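Local coordinates for protein pyocin sheath PA0622 (Pseudomonas aeruginosa, PDB 6PYT) that probably forms the contractile sheath that surrounds the tube of an R-type pyocin, a bactericidal particle related to the tails of contractile phages, at residues T50-A55 against I72-Q77. Residues are numbered along the deposited sequence; the frame is centred on the assembly and turned at random.
Sequences TSKKDA and IYNRAQ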
loop_
_atom_site.group_PDB
_atom_site.type_symbol
_atom_site.label_atom_id
_atom_site.label_comp_id
_atom_site.label_asym_id
_atom_site.label_seq_id
_atom_site.Cartn_x
_atom_site.Cartn_y
_atom_site.Cartn_z
ATOM N N THR B 50 -33.221 26.589 -44.139
ATOM C CA THR B 50 -32.267 26.007 -43.208
ATOM C C THR B 50 -31.138 25.250 -43.893
ATOM O O THR B 50 -30.332 24.628 -43.195
ATOM C CB THR B 50 -32.962 25.045 -42.230
ATOM O OG1 THR B 50 -33.568 23.971 -42.959
ATOM C CG2 THR B 50 -34.021 25.750 -41.385
ATOM N N SER B 51 -31.058 25.265 -45.221
ATOM C CA SER B 51 -30.081 24.442 -45.922
ATOM C C SER B 51 -29.790 25.043 -47.286
ATOM O O SER B 51 -30.588 25.809 -47.828
ATOM C CB SER B 51 -30.579 23.004 -46.093
ATOM O OG SER B 51 -30.729 22.345 -44.850
ATOM N N LYS B 52 -28.633 24.674 -47.843
ATOM C CA LYS B 52 -28.363 24.991 -49.240
ATOM C C LYS B 52 -29.292 24.230 -50.172
ATOM O O LYS B 52 -29.604 24.716 -51.264
ATOM C CB LYS B 52 -26.915 24.681 -49.601
ATOM C CG LYS B 52 -25.909 25.631 -49.011
ATOM C CD LYS B 52 -24.518 25.332 -49.523
ATOM C CE LYS B 52 -23.514 26.282 -48.909
ATOM N NZ LYS B 52 -22.127 26.048 -49.372
ATOM N N LYS B 53 -29.731 23.038 -49.764
ATOM C CA LYS B 53 -30.741 22.323 -50.531
ATOM C C LYS B 53 -32.083 23.035 -50.457
ATOM O O LYS B 53 -32.796 23.130 -51.460
ATOM C CB LYS B 53 -30.861 20.890 -50.021
ATOM C CG LYS B 53 -31.832 20.017 -50.785
ATOM C CD LYS B 53 -31.297 19.655 -52.159
ATOM C CE LYS B 53 -32.233 18.682 -52.866
ATOM N NZ LYS B 53 -31.782 18.339 -54.243
ATOM N N ASP B 54 -32.432 23.567 -49.284
ATOM C CA ASP B 54 -33.673 24.315 -49.142
ATOM C C ASP B 54 -33.621 25.661 -49.844
ATOM O O ASP B 54 -34.674 26.220 -50.157
ATOM C CB ASP B 54 -33.998 24.517 -47.665
ATOM N N ALA B 55 -32.424 26.189 -50.090
ATOM C CA ALA B 55 -32.279 27.416 -50.858
ATOM C C ALA B 55 -32.328 27.155 -52.352
ATOM O O ALA B 55 -32.774 28.019 -53.111
ATOM C CB ALA B 55 -30.963 28.104 -50.504
ATOM N N ILE B 72 -24.028 32.606 -46.877
ATOM C CA ILE B 72 -24.287 32.546 -45.445
ATOM C C ILE B 72 -24.040 31.148 -44.903
ATOM O O ILE B 72 -23.461 30.981 -43.829
ATOM C CB ILE B 72 -25.725 33.026 -45.175
ATOM C CG1 ILE B 72 -25.876 34.469 -45.634
ATOM C CG2 ILE B 72 -26.062 32.936 -43.712
ATOM C CD1 ILE B 72 -27.285 34.957 -45.639
ATOM N N TYR B 73 -24.424 30.127 -45.660
ATOM C CA TYR B 73 -24.305 28.747 -45.219
ATOM C C TYR B 73 -22.877 28.225 -45.240
ATOM O O TYR B 73 -22.627 27.150 -44.689
ATOM C CB TYR B 73 -25.212 27.883 -46.084
ATOM C CG TYR B 73 -26.666 28.069 -45.755
ATOM C CD1 TYR B 73 -27.057 28.377 -44.469
ATOM C CD2 TYR B 73 -27.637 28.017 -46.740
ATOM C CE1 TYR B 73 -28.369 28.561 -44.157
ATOM C CE2 TYR B 73 -28.961 28.223 -46.437
ATOM C CZ TYR B 73 -29.318 28.484 -45.142
ATOM O OH TYR B 73 -30.634 28.686 -44.819
ATOM N N ASN B 74 -21.937 28.947 -45.843
ATOM C CA ASN B 74 -20.538 28.571 -45.718
ATOM C C ASN B 74 -19.954 28.950 -44.370
ATOM O O ASN B 74 -18.878 28.458 -44.018
ATOM C CB ASN B 74 -19.701 29.220 -46.816
ATOM C CG ASN B 74 -20.021 28.680 -48.185
ATOM O OD1 ASN B 74 -20.294 27.495 -48.348
ATOM N ND2 ASN B 74 -19.972 29.547 -49.185
ATOM N N ARG B 75 -20.628 29.803 -43.615
ATOM C CA ARG B 75 -20.111 30.253 -42.335
ATOM C C ARG B 75 -20.996 29.872 -41.164
ATOM O O ARG B 75 -20.483 29.482 -40.115
ATOM C CB ARG B 75 -19.903 31.768 -42.373
ATOM C CG ARG B 75 -19.211 32.331 -41.159
ATOM C CD ARG B 75 -17.915 31.596 -40.915
ATOM N NE ARG B 75 -17.057 32.242 -39.950
ATOM C CZ ARG B 75 -16.087 31.622 -39.296
ATOM N NH1 ARG B 75 -15.907 30.319 -39.462
ATOM N NH2 ARG B 75 -15.320 32.285 -38.458
ATOM N N ALA B 76 -22.310 29.946 -41.317
ATOM C CA ALA B 76 -23.217 29.593 -40.241
ATOM C C ALA B 76 -24.412 28.860 -40.813
ATOM O O ALA B 76 -24.885 29.188 -41.901
ATOM C CB ALA B 76 -23.680 30.833 -39.476
ATOM N N GLN B 77 -24.900 27.871 -40.076
ATOM C CA GLN B 77 -26.113 27.153 -40.456
ATOM C C GLN B 77 -27.310 27.923 -39.899
ATOM O O GLN B 77 -27.991 27.516 -38.958
ATOM C CB GLN B 77 -26.057 25.719 -39.950
ATOM C CG GLN B 77 -27.125 24.794 -40.492
ATOM C CD GLN B 77 -27.010 23.398 -39.923
ATOM O OE1 GLN B 77 -26.145 23.126 -39.091
ATOM N NE2 GLN B 77 -27.885 22.506 -40.361
#
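Tyr73, the buried residue of this contact, lays its ring obliquely against the backbone of Thr50, Ser51 and Lys52, where strand 46-49 gives way to helix 52-58. Packing does most of the work. Ring atom CE2 of Tyr73 sits 3.2 Å from the carbonyl O of Ser51, and CD2 of Tyr73 lies 3.7 Å from the amide N of Lys52. The phenol oxygen reaches the backbone N atoms of Thr50 and Ser51 at angles too poor for bonding; a weak hydrogen bond to the carbonyl of Ala78 engages it instead.

Lys52 runs past the tyrosine in the opposite direction. Its CG stands beside the backbone N (chi1 -72°) and the chain is fully extended from there, which carries CE of Lys52 to 3.7 Å from CB of Tyr73 and delivers the ammonium to Asn74.

The polar link is one hydrogen bond, from NZ of Lys52 to OD1 of Asn74; the modelled 2.5 Å is shorter than usual, its exact value doubtful at this resolution. The two side chains cross at about a right angle.

Both segments lie in the region assigned to the N-terminal part of Gp18 domain III, where strand 46-49 runs antiparallel to strand 76-86 at the edge of the chain's mixed sheet. The ring thus packs on peptide groups and Lys52 methylenes, while the lysine-amide bond, between two partly exposed side chains, leaves the lysine charge unneutralised by Asn74, whose OD1 is shared with Thr18 OG1.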